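Superoxide dismutase [Mn/Fe] (Porphyromonas gingivalis, PDB 1UES) catalyses the dismutation of superoxide radicals into oxygen and hydrogen peroxide, using one manganese or iron ion in each subunit of its homodimer. Local coordinates at residues Asn75-Gln80 with Ser121-Leu126; Glu25-Lys30 with Glu160-Leu165; Gly86-Gly91 with Gly102-Phe107. The protein carries 1 engineered substitution. One frame throughout, in Å; residues are numbered along the deposited sequence.

The three contacts are nested along the chain. Interaction 2 closes the widest loop, interaction 1 lies inside it, and interaction 3 lies inside both. Interactions 1 and 2 each join the alpha-hairpin domain to the C-terminal domain. Their centres are 13 Å apart and they touch, for example where the F78 ring packs against H27. Interaction 2 supplies two of the metal ligands, and W123 of interaction 1 lies beside the ion. Interaction 3 is a surface contact, centred 18 Å from interaction 1. L126 and F107 pack where strand 122-128 meets helix 104-116. Interactions 2 and 3 do not touch; their nearest atoms are about 17 Å apart. Interaction 3 lies away from the metal site.

Interaction 1 (Asn75-Gln80 with Ser121-Leu126); sequences NLYFTQ and SGWVWL
Y77 and W123 meet where the two domains of the iron/manganese superoxide dismutase fold come together. Y77 is near the end of helix 62-79 in the alpha-hairpin domain. W123 is on strand 122-128, the middle strand of the antiparallel sheet in the C-terminal domain. The Y77 side chain can be followed outward. Its CB sits at the edge of the indole, close to the indole plane, 3.9 Å from W123 CZ3. CG comes next, 4.1 Å from the same W123 CZ3. With chi1 at 170°, CG lies opposite the backbone N, and the Y77 ring stands across the end of the indole. The result is a T-shaped pair. The edge of the W123 six-membered ring points to the Y77 face, with planes at 81° and centroids 5.9 Å apart. Y77 CD2 lies over the centre of the F78 ring, 3.8 Å above its plane. Farther out, Y77 CE2 packs on metal-binding H27, and Y77 OH lies 4.0 Å from A162 CB. The W123 side chain comes within about 4 Å of the manganese ion, which places this packing beside the metal site. Helix 62-79 also holds the polar corners of both indoles, W123 NE1 being hydrogen-bonded to Q70 OE1 and W125 NE1 to N73 OD1. The preceding residue, L76, meets W125 at about a right angle. L76 CD1 approaches W125 CH2 to 3.5 Å, while L76 CB lies in the W125 plane at its edge, 3.8 Å from the same CH2.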
ATOM      1  N   ASN A  75      -3.705  13.551  10.249  1.00 21.08           N
ATOM      2  CA  ASN A  75      -4.270  14.563  11.125  1.00 21.45           C
ATOM      3  C   ASN A  75      -5.539  15.148  10.542  1.00 21.46           C
ATOM      4  O   ASN A  75      -6.523  15.295  11.254  1.00 22.29           O
ATOM      5  CB  ASN A  75      -3.249  15.658  11.434  1.00 21.80           C
ATOM      6  CG  ASN A  75      -2.149  15.174  12.375  1.00 21.67           C
ATOM      7  OD1 ASN A  75      -2.228  14.064  12.913  1.00 21.56           O
ATOM      8  ND2 ASN A  75      -1.123  16.009  12.587  1.00 21.85           N
ATOM      9  N   LEU A  76      -5.533  15.469   9.253  1.00 21.16           N
ATOM     10  CA  LEU A  76      -6.714  15.990   8.588  1.00 20.98           C
ATOM     11  C   LEU A  76      -7.782  14.901   8.422  1.00 20.60           C
ATOM     12  O   LEU A  76      -8.980  15.130   8.561  1.00 20.70           O
ATOM     13  CB  LEU A  76      -6.310  16.534   7.218  1.00 21.28           C
ATOM     14  CG  LEU A  76      -5.382  17.762   7.323  1.00 21.08           C
ATOM     15  CD1 LEU A  76      -4.760  18.048   5.985  1.00 21.75           C
ATOM     16  CD2 LEU A  76      -6.169  18.987   7.836  1.00 22.35           C
ATOM     17  N   TYR A  77      -7.344  13.695   8.102  1.00 20.18           N
ATOM     18  CA  TYR A  77      -8.271  12.605   7.899  1.00 20.41           C
ATOM     19  C   TYR A  77      -9.084  12.297   9.164  1.00 20.63           C
ATOM     20  O   TYR A  77     -10.316  12.317   9.162  1.00 20.95           O
ATOM     21  CB  TYR A  77      -7.455  11.380   7.420  1.00 19.95           C
ATOM     22  CG  TYR A  77      -8.198  10.065   7.366  1.00 20.17           C
ATOM     23  CD1 TYR A  77      -8.948   9.715   6.248  1.00 20.32           C
ATOM     24  CD2 TYR A  77      -8.044   9.115   8.391  1.00 19.91           C
ATOM     25  CE1 TYR A  77      -9.524   8.441   6.132  1.00 20.24           C
ATOM     26  CE2 TYR A  77      -8.611   7.835   8.282  1.00 20.46           C
ATOM     27  CZ  TYR A  77      -9.343   7.510   7.142  1.00 20.57           C
ATOM     28  OH  TYR A  77      -9.790   6.221   6.952  1.00 20.98           O
ATOM     29  N   PHE A  78      -8.421  12.070  10.283  1.00 21.19           N
ATOM     30  CA  PHE A  78      -9.203  11.730  11.462  1.00 21.43           C
ATOM     31  C   PHE A  78     -10.043  12.893  11.945  1.00 21.89           C
ATOM     32  O   PHE A  78     -11.126  12.691  12.460  1.00 22.17           O
ATOM     33  CB  PHE A  78      -8.317  11.252  12.601  1.00 21.19           C
ATOM     34  CG  PHE A  78      -7.718   9.898  12.360  1.00 21.23           C
ATOM     35  CD1 PHE A  78      -6.337   9.760  12.249  1.00 21.06           C
ATOM     36  CD2 PHE A  78      -8.535   8.775  12.213  1.00 21.41           C
ATOM     37  CE1 PHE A  78      -5.774   8.533  11.992  1.00 21.33           C
ATOM     38  CE2 PHE A  78      -7.951   7.519  11.942  1.00 20.72           C
ATOM     39  CZ  PHE A  78      -6.586   7.420  11.840  1.00 20.98           C
ATOM     40  N   THR A  79      -9.571  14.108  11.773  1.00 22.35           N
ATOM     41  CA  THR A  79     -10.368  15.209  12.307  1.00 23.08           C
ATOM     42  C   THR A  79     -11.576  15.620  11.481  1.00 23.37           C
ATOM     43  O   THR A  79     -12.383  16.434  11.937  1.00 24.02           O
ATOM     44  CB  THR A  79      -9.503  16.451  12.608  1.00 23.26           C
ATOM     45  OG1 THR A  79      -8.778  16.861  11.445  1.00 24.19           O
ATOM     46  CG2 THR A  79      -8.564  16.142  13.741  1.00 23.51           C
ATOM     47  N   GLN A  80     -11.754  15.030  10.308  1.00 23.46           N
ATOM     48  CA  GLN A  80     -12.874  15.456   9.486  1.00 23.30           C
ATOM     49  C   GLN A  80     -14.112  14.600   9.658  1.00 23.56           C
ATOM     50  O   GLN A  80     -15.137  14.894   9.049  1.00 23.79           O
ATOM     51  CB  GLN A  80     -12.480  15.469   8.006  1.00 23.45           C
ATOM     52  CG  GLN A  80     -12.351  14.060   7.431  1.00 23.08           C
ATOM     53  CD  GLN A  80     -11.470  13.929   6.197  1.00 23.02           C
ATOM     54  OE1 GLN A  80     -10.928  14.898   5.638  1.00 23.41           O
ATOM     55  NE2 GLN A  80     -11.316  12.691   5.757  1.00 23.29           N
ATOM     56  N   SER A 121      -0.778   2.218  -2.651  1.00 22.73           N
ATOM     57  CA  SER A 121      -1.116   3.039  -1.485  1.00 21.85           C
ATOM     58  C   SER A 121      -1.249   4.512  -1.818  1.00 21.42           C
ATOM     59  O   SER A 121      -0.542   5.026  -2.692  1.00 21.62           O
ATOM     60  CB  SER A 121      -0.035   2.877  -0.406  1.00 22.36           C
ATOM     61  OG  SER A 121       0.129   1.525   0.009  1.00 22.52           O
ATOM     62  N   GLY A 122      -2.131   5.224  -1.114  1.00 20.83           N
ATOM     63  CA  GLY A 122      -2.237   6.636  -1.369  1.00 20.17           C
ATOM     64  C   GLY A 122      -3.471   7.270  -0.775  1.00 19.80           C
ATOM     65  O   GLY A 122      -4.120   6.685   0.105  1.00 19.22           O
ATOM     66  N   TRP A 123      -3.774   8.466  -1.266  1.00 20.34           N
ATOM     67  CA  TRP A 123      -4.899   9.275  -0.797  1.00 20.76           C
ATOM     68  C   TRP A 123      -5.620   9.959  -1.935  1.00 20.98           C
ATOM     69  O   TRP A 123      -4.972  10.366  -2.892  1.00 21.51           O
ATOM     70  CB  TRP A 123      -4.397  10.406   0.092  1.00 20.90           C
ATOM     71  CG  TRP A 123      -3.524   9.967   1.204  1.00 20.74           C
ATOM     72  CD1 TRP A 123      -2.206   9.590   1.116  1.00 20.98           C
ATOM     73  CD2 TRP A 123      -3.893   9.834   2.584  1.00 21.31           C
ATOM     74  NE1 TRP A 123      -1.734   9.227   2.358  1.00 20.97           N
ATOM     75  CE2 TRP A 123      -2.743   9.366   3.271  1.00 21.10           C
ATOM     76  CE3 TRP A 123      -5.073  10.062   3.310  1.00 21.30           C
ATOM     77  CZ2 TRP A 123      -2.744   9.121   4.652  1.00 21.04           C
ATOM     78  CZ3 TRP A 123      -5.069   9.813   4.692  1.00 21.28           C
ATOM     79  CH2 TRP A 123      -3.909   9.349   5.337  1.00 21.40           C
ATOM     80  N   VAL A 124      -6.948  10.073  -1.845  1.00 21.47           N
ATOM     81  CA  VAL A 124      -7.663  10.844  -2.859  1.00 21.76           C
ATOM     82  C   VAL A 124      -7.996  12.125  -2.050  1.00 22.11           C
ATOM     83  O   VAL A 124      -8.421  12.062  -0.887  1.00 21.87           O
ATOM     84  CB  VAL A 124      -8.928  10.123  -3.397  1.00 22.51           C
ATOM     85  CG1 VAL A 124      -9.783   9.635  -2.280  1.00 23.22           C
ATOM     86  CG2 VAL A 124      -9.700  11.062  -4.320  1.00 22.96           C
ATOM     87  N   TRP A 125      -7.716  13.269  -2.652  1.00 22.17           N
ATOM     88  CA  TRP A 125      -7.911  14.556  -1.997  1.00 23.35           C
ATOM     89  C   TRP A 125      -8.841  15.499  -2.754  1.00 24.20           C
ATOM     90  O   TRP A 125      -8.831  15.532  -3.985  1.00 24.88           O
ATOM     91  CB  TRP A 125      -6.537  15.244  -1.870  1.00 23.13           C
ATOM     92  CG  TRP A 125      -5.805  14.981  -0.583  1.00 22.88           C
ATOM     93  CD1 TRP A 125      -4.703  14.177  -0.395  1.00 23.10           C
ATOM     94  CD2 TRP A 125      -6.118  15.539   0.690  1.00 23.31           C
ATOM     95  NE1 TRP A 125      -4.317  14.215   0.943  1.00 23.18           N
ATOM     96  CE2 TRP A 125      -5.170  15.038   1.624  1.00 23.13           C
ATOM     97  CE3 TRP A 125      -7.111  16.415   1.141  1.00 23.21           C
ATOM     98  CZ2 TRP A 125      -5.196  15.390   2.982  1.00 23.69           C
ATOM     99  CZ3 TRP A 125      -7.141  16.762   2.494  1.00 23.65           C
ATOM    100  CH2 TRP A 125      -6.188  16.249   3.400  1.00 23.40           C
ATOM    101  N   LEU A 126      -9.660  16.234  -2.011  1.00 24.90           N
ATOM    102  CA  LEU A 126     -10.484  17.276  -2.592  1.00 25.31           C
ATOM    103  C   LEU A 126      -9.648  18.482  -2.137  1.00 25.59           C
ATOM    104  O   LEU A 126      -9.329  18.612  -0.957  1.00 24.97           O
ATOM    105  CB  LEU A 126     -11.872  17.340  -1.982  1.00 25.74           C
ATOM    106  CG  LEU A 126     -12.638  18.601  -2.412  1.00 25.68           C
ATOM    107  CD1 LEU A 126     -12.901  18.572  -3.927  1.00 25.94           C
ATOM    108  CD2 LEU A 126     -13.921  18.691  -1.640  1.00 26.08           C
TER

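Interaction 2 (Glu25-Lys30 with Glu160-Leu165); sequences EFHHGK and EHAYYL. With MN (manganese (II) ion), chain E.
The manganese site of this superoxide dismutase is built where H27 of helix 21-42 meets H161 of the C-terminal domain. H27 NE2 and H161 NE2 each bind the manganese ion at 2.2 Å. H74, D157 and a water complete five ligands. The water lies nearly opposite H27 NE2 across the ion, and H161 NE2 comes in at about a right angle to that line. The two NE2 atoms are close because they share the ion, not because they are hydrogen-bonded. H161 turns its edge to the face of the H27 ring in an offset edge-to-face pair, planes at 70°. Its chi1 of 65° puts CG between the backbone N and the carbonyl carbon and directs the ring at the ion. A second water grips the other ring nitrogen of H27; with the metal bond it helps hold the ring's orientation. It accepts from H27 ND1 at 2.8 Å, in the ring plane, and donates to A162 O. A162 CB packs 3.6 Å from H27 CE1. H161 ND1 bonds to E160 OE2 of the second subunit, so the dimer interface probably helps position this ligand. Farther from the ion, F26 CD2 touches L165 CD1 at 4.2 Å.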
ATOM      1  N   GLU A  25      -7.989   1.779  16.632  1.00 23.82           N
ATOM      2  CA  GLU A  25      -6.892   1.371  17.516  1.00 24.64           C
ATOM      3  C   GLU A  25      -5.559   1.144  16.749  1.00 24.01           C
ATOM      4  O   GLU A  25      -4.490   1.581  17.195  1.00 23.86           O
ATOM      5  CB  GLU A  25      -7.306   0.113  18.316  1.00 26.12           C
ATOM      6  CG  GLU A  25      -6.140  -0.757  18.738  1.00 28.65           C
ATOM      7  CD  GLU A  25      -6.509  -1.798  19.777  1.00 30.13           C
ATOM      8  OE1 GLU A  25      -5.589  -2.500  20.285  1.00 30.94           O
ATOM      9  OE2 GLU A  25      -7.724  -1.915  20.084  1.00 31.67           O
ATOM     10  N   PHE A  26      -5.590   0.480  15.595  1.00 23.31           N
ATOM     11  CA  PHE A  26      -4.358   0.276  14.857  1.00 22.92           C
ATOM     12  C   PHE A  26      -3.987   1.471  13.965  1.00 22.38           C
ATOM     13  O   PHE A  26      -2.826   1.888  13.903  1.00 22.09           O
ATOM     14  CB  PHE A  26      -4.469  -0.999  13.992  1.00 23.60           C
ATOM     15  CG  PHE A  26      -4.443  -2.243  14.803  1.00 24.14           C
ATOM     16  CD1 PHE A  26      -3.225  -2.717  15.284  1.00 24.72           C
ATOM     17  CD2 PHE A  26      -5.615  -2.890  15.159  1.00 24.81           C
ATOM     18  CE1 PHE A  26      -3.160  -3.828  16.129  1.00 25.25           C
ATOM     19  CE2 PHE A  26      -5.581  -4.005  16.007  1.00 25.03           C
ATOM     20  CZ  PHE A  26      -4.345  -4.478  16.499  1.00 25.42           C
ATOM     21  N   HIS A  27      -4.981   2.013  13.274  1.00 21.90           N
ATOM     22  CA  HIS A  27      -4.727   3.108  12.333  1.00 21.76           C
ATOM     23  C   HIS A  27      -4.202   4.346  13.050  1.00 22.01           C
ATOM     24  O   HIS A  27      -3.149   4.893  12.686  1.00 21.31           O
ATOM     25  CB  HIS A  27      -6.026   3.419  11.550  1.00 21.00           C
ATOM     26  CG  HIS A  27      -5.783   4.158  10.277  1.00 19.96           C
ATOM     27  ND1 HIS A  27      -6.785   4.465   9.383  1.00 19.55           N
ATOM     28  CD2 HIS A  27      -4.634   4.607   9.730  1.00 19.91           C
ATOM     29  CE1 HIS A  27      -6.263   5.071   8.333  1.00 19.37           C
ATOM     30  NE2 HIS A  27      -4.960   5.154   8.518  1.00 19.65           N
ATOM     31  N   HIS A  28      -4.959   4.800  14.038  1.00 22.51           N
ATOM     32  CA  HIS A  28      -4.552   5.958  14.813  1.00 22.81           C
ATOM     33  C   HIS A  28      -3.530   5.582  15.884  1.00 22.94           C
ATOM     34  O   HIS A  28      -2.466   6.191  15.975  1.00 22.62           O
ATOM     35  CB  HIS A  28      -5.776   6.628  15.459  1.00 23.61           C
ATOM     36  CG  HIS A  28      -5.425   7.694  16.442  1.00 24.76           C
ATOM     37  ND1 HIS A  28      -5.242   7.429  17.782  1.00 25.44           N
ATOM     38  CD2 HIS A  28      -5.135   9.009  16.273  1.00 25.33           C
ATOM     39  CE1 HIS A  28      -4.846   8.533  18.396  1.00 25.78           C
ATOM     40  NE2 HIS A  28      -4.772   9.503  17.501  1.00 25.59           N
ATOM     41  N   GLY A  29      -3.838   4.571  16.694  1.00 22.62           N
ATOM     42  CA  GLY A  29      -2.923   4.204  17.761  1.00 22.93           C
ATOM     43  C   GLY A  29      -1.562   3.626  17.402  1.00 23.00           C
ATOM     44  O   GLY A  29      -0.615   3.766  18.181  1.00 23.08           O
ATOM     45  N   LYS A  30      -1.447   2.955  16.262  1.00 22.77           N
ATOM     46  CA  LYS A  30      -0.178   2.347  15.887  1.00 23.06           C
ATOM     47  C   LYS A  30       0.459   2.970  14.648  1.00 22.51           C
ATOM     48  O   LYS A  30       1.611   3.395  14.702  1.00 22.63           O
ATOM     49  CB  LYS A  30      -0.364   0.843  15.680  1.00 23.82           C
ATOM     50  CG  LYS A  30      -0.809   0.140  16.965  1.00 25.04           C
ATOM     51  CD  LYS A  30       0.288   0.262  18.023  1.00 26.46           C
ATOM     52  CE  LYS A  30       0.036  -0.662  19.235  1.00 27.52           C
ATOM     53  NZ  LYS A  30      -0.434   0.137  20.396  1.00 28.63           N
ATOM     54  N   GLU A 160      -4.304   0.340   2.225  1.00 19.24           N
ATOM     55  CA  GLU A 160      -5.140  -0.777   2.649  1.00 19.46           C
ATOM     56  C   GLU A 160      -5.386  -0.880   4.138  1.00 19.41           C
ATOM     57  O   GLU A 160      -6.446  -1.349   4.554  1.00 19.07           O
ATOM     58  CB  GLU A 160      -4.547  -2.088   2.096  1.00 19.68           C
ATOM     59  CG  GLU A 160      -4.617  -2.141   0.576  1.00 21.01           C
ATOM     60  CD  GLU A 160      -4.015  -3.400  -0.003  1.00 21.49           C
ATOM     61  OE1 GLU A 160      -2.883  -3.748   0.396  1.00 21.83           O
ATOM     62  OE2 GLU A 160      -4.681  -4.048  -0.837  1.00 21.97           O
ATOM     63  N   HIS A 161      -4.444  -0.431   4.964  1.00 19.42           N
ATOM     64  CA  HIS A 161      -4.652  -0.503   6.409  1.00 19.16           C
ATOM     65  C   HIS A 161      -5.872   0.340   6.879  1.00 19.03           C
ATOM     66  O   HIS A 161      -6.410   0.121   7.934  1.00 19.61           O
ATOM     67  CB  HIS A 161      -3.375  -0.083   7.178  1.00 18.95           C
ATOM     68  CG  HIS A 161      -2.972   1.345   6.996  1.00 18.50           C
ATOM     69  ND1 HIS A 161      -1.731   1.699   6.523  1.00 18.95           N
ATOM     70  CD2 HIS A 161      -3.607   2.514   7.284  1.00 18.53           C
ATOM     71  CE1 HIS A 161      -1.604   3.009   6.522  1.00 19.01           C
ATOM     72  NE2 HIS A 161      -2.725   3.533   6.975  1.00 18.47           N
ATOM     73  N   ALA A 162      -6.330   1.270   6.056  1.00 19.29           N
ATOM     74  CA  ALA A 162      -7.452   2.105   6.430  1.00 18.86           C
ATOM     75  C   ALA A 162      -8.760   1.344   6.397  1.00 18.94           C
ATOM     76  O   ALA A 162      -9.698   1.735   7.023  1.00 19.27           O
ATOM     77  CB  ALA A 162      -7.526   3.306   5.488  1.00 19.45           C
ATOM     78  N   TYR A 163      -8.797   0.217   5.697  1.00 19.04           N
ATOM     79  CA  TYR A 163     -10.087  -0.448   5.555  1.00 19.51           C
ATOM     80  C   TYR A 163     -10.014  -1.956   5.518  1.00 19.75           C
ATOM     81  O   TYR A 163     -11.045  -2.613   5.557  1.00 20.07           O
ATOM     82  CB  TYR A 163     -10.763   0.033   4.238  1.00 19.77           C
ATOM     83  CG  TYR A 163      -9.963  -0.183   2.950  1.00 19.84           C
ATOM     84  CD1 TYR A 163      -9.949  -1.442   2.306  1.00 19.94           C
ATOM     85  CD2 TYR A 163      -9.186   0.830   2.387  1.00 19.68           C
ATOM     86  CE1 TYR A 163      -9.190  -1.672   1.150  1.00 20.09           C
ATOM     87  CE2 TYR A 163      -8.426   0.624   1.249  1.00 20.35           C
ATOM     88  CZ  TYR A 163      -8.428  -0.639   0.618  1.00 20.47           C
ATOM     89  OH  TYR A 163      -7.758  -0.873  -0.552  1.00 21.80           O
ATOM     90  N   TYR A 164      -8.826  -2.527   5.463  1.00 19.85           N
ATOM     91  CA  TYR A 164      -8.755  -3.970   5.299  1.00 19.92           C
ATOM     92  C   TYR A 164      -9.420  -4.820   6.378  1.00 20.60           C
ATOM     93  O   TYR A 164      -9.987  -5.872   6.086  1.00 20.96           O
ATOM     94  CB  TYR A 164      -7.295  -4.405   5.121  1.00 19.63           C
ATOM     95  CG  TYR A 164      -7.203  -5.544   4.145  1.00 19.82           C
ATOM     96  CD1 TYR A 164      -7.307  -5.312   2.785  1.00 19.41           C
ATOM     97  CD2 TYR A 164      -7.110  -6.858   4.585  1.00 19.36           C
ATOM     98  CE1 TYR A 164      -7.328  -6.363   1.855  1.00 19.89           C
ATOM     99  CE2 TYR A 164      -7.126  -7.924   3.667  1.00 19.81           C
ATOM    100  CZ  TYR A 164      -7.245  -7.655   2.296  1.00 19.89           C
ATOM    101  OH  TYR A 164      -7.358  -8.688   1.378  1.00 20.30           O
ATOM    102  N   LEU A 165      -9.363  -4.372   7.619  1.00 21.29           N
ATOM    103  CA  LEU A 165      -9.929  -5.205   8.689  1.00 21.75           C
ATOM    104  C   LEU A 165     -11.414  -5.402   8.529  1.00 22.21           C
ATOM    105  O   LEU A 165     -11.933  -6.470   8.882  1.00 23.01           O
ATOM    106  CB  LEU A 165      -9.663  -4.607  10.064  1.00 22.00           C
ATOM    107  CG  LEU A 165      -8.212  -4.566  10.558  1.00 22.56           C
ATOM    108  CD1 LEU A 165      -8.181  -4.011  11.993  1.00 22.89           C
ATOM    109  CD2 LEU A 165      -7.591  -5.942  10.514  1.00 23.03           C
TER
HETATM  110 MN    MN E 192      -3.551   5.599   6.904  1.00 18.41          MN
HETATM  111  O   HOH W   1      -9.444   3.987   8.626  1.00 18.01           O
HETATM  112  O   HOH W   2      -2.319   6.141   5.114  1.00 20.18           O

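Interaction 3 (Gly86-Gly91 with Gly102-Phe107); sequences GGAPKG and GSFEKF
F104 packs its ring against A88 and P89, joining the start of helix 104-116 to the loop that leads into helix 91-101. Along the second segment, G102 comes first. It has positive phi and is where the chain leaves the preceding helix. S103 follows at the N-cap position of the next helix. Its OG accepts from K106 N at 3.1 Å, with an N-H...O angle of 162°. This bond satisfies one of the amides at the start of the helix. F104 is the first helical residue and carries the contact. Its CG is opposite the backbone N (chi1 180°), which turns the ring out to the loop. P89 CD stands over the ring in a CH-pi contact, 3.4 Å from the F104 centroid and only 9° off the ring normal. P89 CG leans toward the CD1 rim, 3.8 Å from F104 CD1. A88 CB comes obliquely from the same face, over the opposite rim, 3.7 Å from F104 CD2. The carbonyl of G87 also comes near, with its O 3.6 Å from F104 CE2. The F104 ring further meets W184. E105 and K106 lie on the exposed side; E105 forms a salt bridge with K108 and K106 with E110, all on the same helix. F107 turns inward to F101, F111 and I97; P89 also touches I97, so helix 91-101 links the two sides. The arrangement is a serine-capped helix start whose first residue makes a proline-aromatic CH-pi contact, a surface packing of loop on helix in the C-terminal domain.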
ATOM      1  N   GLY A  86     -22.431  13.422   8.217  1.00 36.46           N
ATOM      2  CA  GLY A  86     -22.528  12.981   6.836  1.00 36.98           C
ATOM      3  C   GLY A  86     -23.427  13.954   6.097  1.00 37.47           C
ATOM      4  O   GLY A  86     -23.240  15.175   6.183  1.00 37.68           O
ATOM      5  N   GLY A  87     -24.410  13.433   5.373  1.00 37.77           N
ATOM      6  CA  GLY A  87     -25.308  14.314   4.656  1.00 37.81           C
ATOM      7  C   GLY A  87     -24.595  15.083   3.562  1.00 38.01           C
ATOM      8  O   GLY A  87     -23.504  14.712   3.134  1.00 38.01           O
ATOM      9  N   ALA A  88     -25.192  16.181   3.116  1.00 38.05           N
ATOM     10  CA  ALA A  88     -24.591  16.947   2.034  1.00 38.15           C
ATOM     11  C   ALA A  88     -23.951  18.262   2.459  1.00 38.16           C
ATOM     12  O   ALA A  88     -24.357  18.884   3.445  1.00 38.36           O
ATOM     13  CB  ALA A  88     -25.641  17.196   0.937  1.00 38.15           C
ATOM     14  N   PRO A  89     -22.912  18.689   1.728  1.00 38.13           N
ATOM     15  CA  PRO A  89     -22.240  19.946   2.055  1.00 38.12           C
ATOM     16  C   PRO A  89     -23.181  21.110   1.764  1.00 38.12           C
ATOM     17  O   PRO A  89     -24.092  20.997   0.953  1.00 38.06           O
ATOM     18  CB  PRO A  89     -21.028  19.967   1.129  1.00 38.16           C
ATOM     19  CG  PRO A  89     -21.415  19.086  -0.014  1.00 38.11           C
ATOM     20  CD  PRO A  89     -22.281  18.007   0.586  1.00 38.11           C
ATOM     21  N   LYS A  90     -22.940  22.229   2.423  1.00 38.28           N
ATOM     22  CA  LYS A  90     -23.758  23.408   2.220  1.00 38.35           C
ATOM     23  C   LYS A  90     -22.868  24.639   2.178  1.00 38.16           C
ATOM     24  O   LYS A  90     -21.642  24.532   2.090  1.00 38.00           O
ATOM     25  CB  LYS A  90     -24.779  23.529   3.345  1.00 38.94           C
ATOM     26  CG  LYS A  90     -24.234  23.126   4.693  1.00 39.41           C
ATOM     27  CD  LYS A  90     -23.822  24.363   5.477  1.00 39.81           C
ATOM     28  CE  LYS A  90     -23.943  24.127   6.967  1.00 39.94           C
ATOM     29  NZ  LYS A  90     -24.461  22.761   7.292  1.00 40.36           N
ATOM     30  N   GLY A  91     -23.487  25.813   2.232  1.00 37.76           N
ATOM     31  CA  GLY A  91     -22.709  27.036   2.199  1.00 37.44           C
ATOM     32  C   GLY A  91     -21.931  27.209   0.911  1.00 37.05           C
ATOM     33  O   GLY A  91     -22.336  26.731  -0.156  1.00 37.07           O
ATOM     34  N   GLY A 102     -21.387  19.802 -10.804  1.00 35.40           N
ATOM     35  CA  GLY A 102     -22.760  19.602 -11.214  1.00 34.83           C
ATOM     36  C   GLY A 102     -23.682  19.384 -10.035  1.00 34.57           C
ATOM     37  O   GLY A 102     -24.658  20.120  -9.853  1.00 34.47           O
ATOM     38  N   SER A 103     -23.348  18.392  -9.216  1.00 34.03           N
ATOM     39  CA  SER A 103     -24.142  18.041  -8.054  1.00 33.78           C
ATOM     40  C   SER A 103     -23.261  17.326  -7.058  1.00 33.64           C
ATOM     41  O   SER A 103     -22.159  16.898  -7.391  1.00 33.64           O
ATOM     42  CB  SER A 103     -25.277  17.093  -8.444  1.00 33.79           C
ATOM     43  OG  SER A 103     -24.784  15.851  -8.942  1.00 33.81           O
ATOM     44  N   PHE A 104     -23.753  17.187  -5.838  1.00 33.63           N
ATOM     45  CA  PHE A 104     -22.996  16.476  -4.832  1.00 33.44           C
ATOM     46  C   PHE A 104     -22.867  15.001  -5.247  1.00 33.49           C
ATOM     47  O   PHE A 104     -21.801  14.393  -5.101  1.00 33.20           O
ATOM     48  CB  PHE A 104     -23.702  16.581  -3.484  1.00 33.54           C
ATOM     49  CG  PHE A 104     -22.991  15.868  -2.369  1.00 33.45           C
ATOM     50  CD1 PHE A 104     -21.610  15.981  -2.216  1.00 33.35           C
ATOM     51  CD2 PHE A 104     -23.703  15.096  -1.469  1.00 33.35           C
ATOM     52  CE1 PHE A 104     -20.956  15.327  -1.169  1.00 33.43           C
ATOM     53  CE2 PHE A 104     -23.062  14.439  -0.419  1.00 33.48           C
ATOM     54  CZ  PHE A 104     -21.689  14.556  -0.272  1.00 33.36           C
ATOM     55  N   GLU A 105     -23.950  14.421  -5.767  1.00 33.68           N
ATOM     56  CA  GLU A 105     -23.932  13.013  -6.178  1.00 33.66           C
ATOM     57  C   GLU A 105     -22.892  12.723  -7.232  1.00 33.20           C
ATOM     58  O   GLU A 105     -22.174  11.722  -7.150  1.00 32.73           O
ATOM     59  CB  GLU A 105     -25.304  12.587  -6.698  1.00 34.44           C
ATOM     60  CG  GLU A 105     -26.314  12.376  -5.603  1.00 35.50           C
ATOM     61  CD  GLU A 105     -25.869  11.347  -4.576  1.00 36.28           C
ATOM     62  OE1 GLU A 105     -25.529  10.209  -4.972  1.00 36.92           O
ATOM     63  OE2 GLU A 105     -25.860  11.671  -3.367  1.00 37.03           O
ATOM     64  N   LYS A 106     -22.817  13.592  -8.235  1.00 32.79           N
ATOM     65  CA  LYS A 106     -21.842  13.437  -9.296  1.00 32.38           C
ATOM     66  C   LYS A 106     -20.431  13.577  -8.715  1.00 31.82           C
ATOM     67  O   LYS A 106     -19.515  12.873  -9.120  1.00 31.75           O
ATOM     68  CB  LYS A 106     -22.051  14.496 -10.375  1.00 32.92           C
ATOM     69  CG  LYS A 106     -21.319  14.212 -11.671  1.00 33.87           C
ATOM     70  CD  LYS A 106     -21.779  12.886 -12.275  1.00 34.69           C
ATOM     71  CE  LYS A 106     -21.056  12.568 -13.580  1.00 35.27           C
ATOM     72  NZ  LYS A 106     -19.691  13.171 -13.651  1.00 36.12           N
ATOM     73  N   PHE A 107     -20.264  14.490  -7.764  1.00 31.07           N
ATOM     74  CA  PHE A 107     -18.963  14.680  -7.152  1.00 30.43           C
ATOM     75  C   PHE A 107     -18.534  13.398  -6.442  1.00 30.36           C
ATOM     76  O   PHE A 107     -17.394  12.945  -6.593  1.00 30.17           O
ATOM     77  CB  PHE A 107     -18.994  15.812  -6.127  1.00 29.73           C
ATOM     78  CG  PHE A 107     -17.813  15.794  -5.189  1.00 29.08           C
ATOM     79  CD1 PHE A 107     -16.530  16.024  -5.671  1.00 28.82           C
ATOM     80  CD2 PHE A 107     -17.978  15.505  -3.837  1.00 28.93           C
ATOM     81  CE1 PHE A 107     -15.422  15.962  -4.824  1.00 28.49           C
ATOM     82  CE2 PHE A 107     -16.873  15.441  -2.993  1.00 28.34           C
ATOM     83  CZ  PHE A 107     -15.596  15.673  -3.496  1.00 28.41           C
TER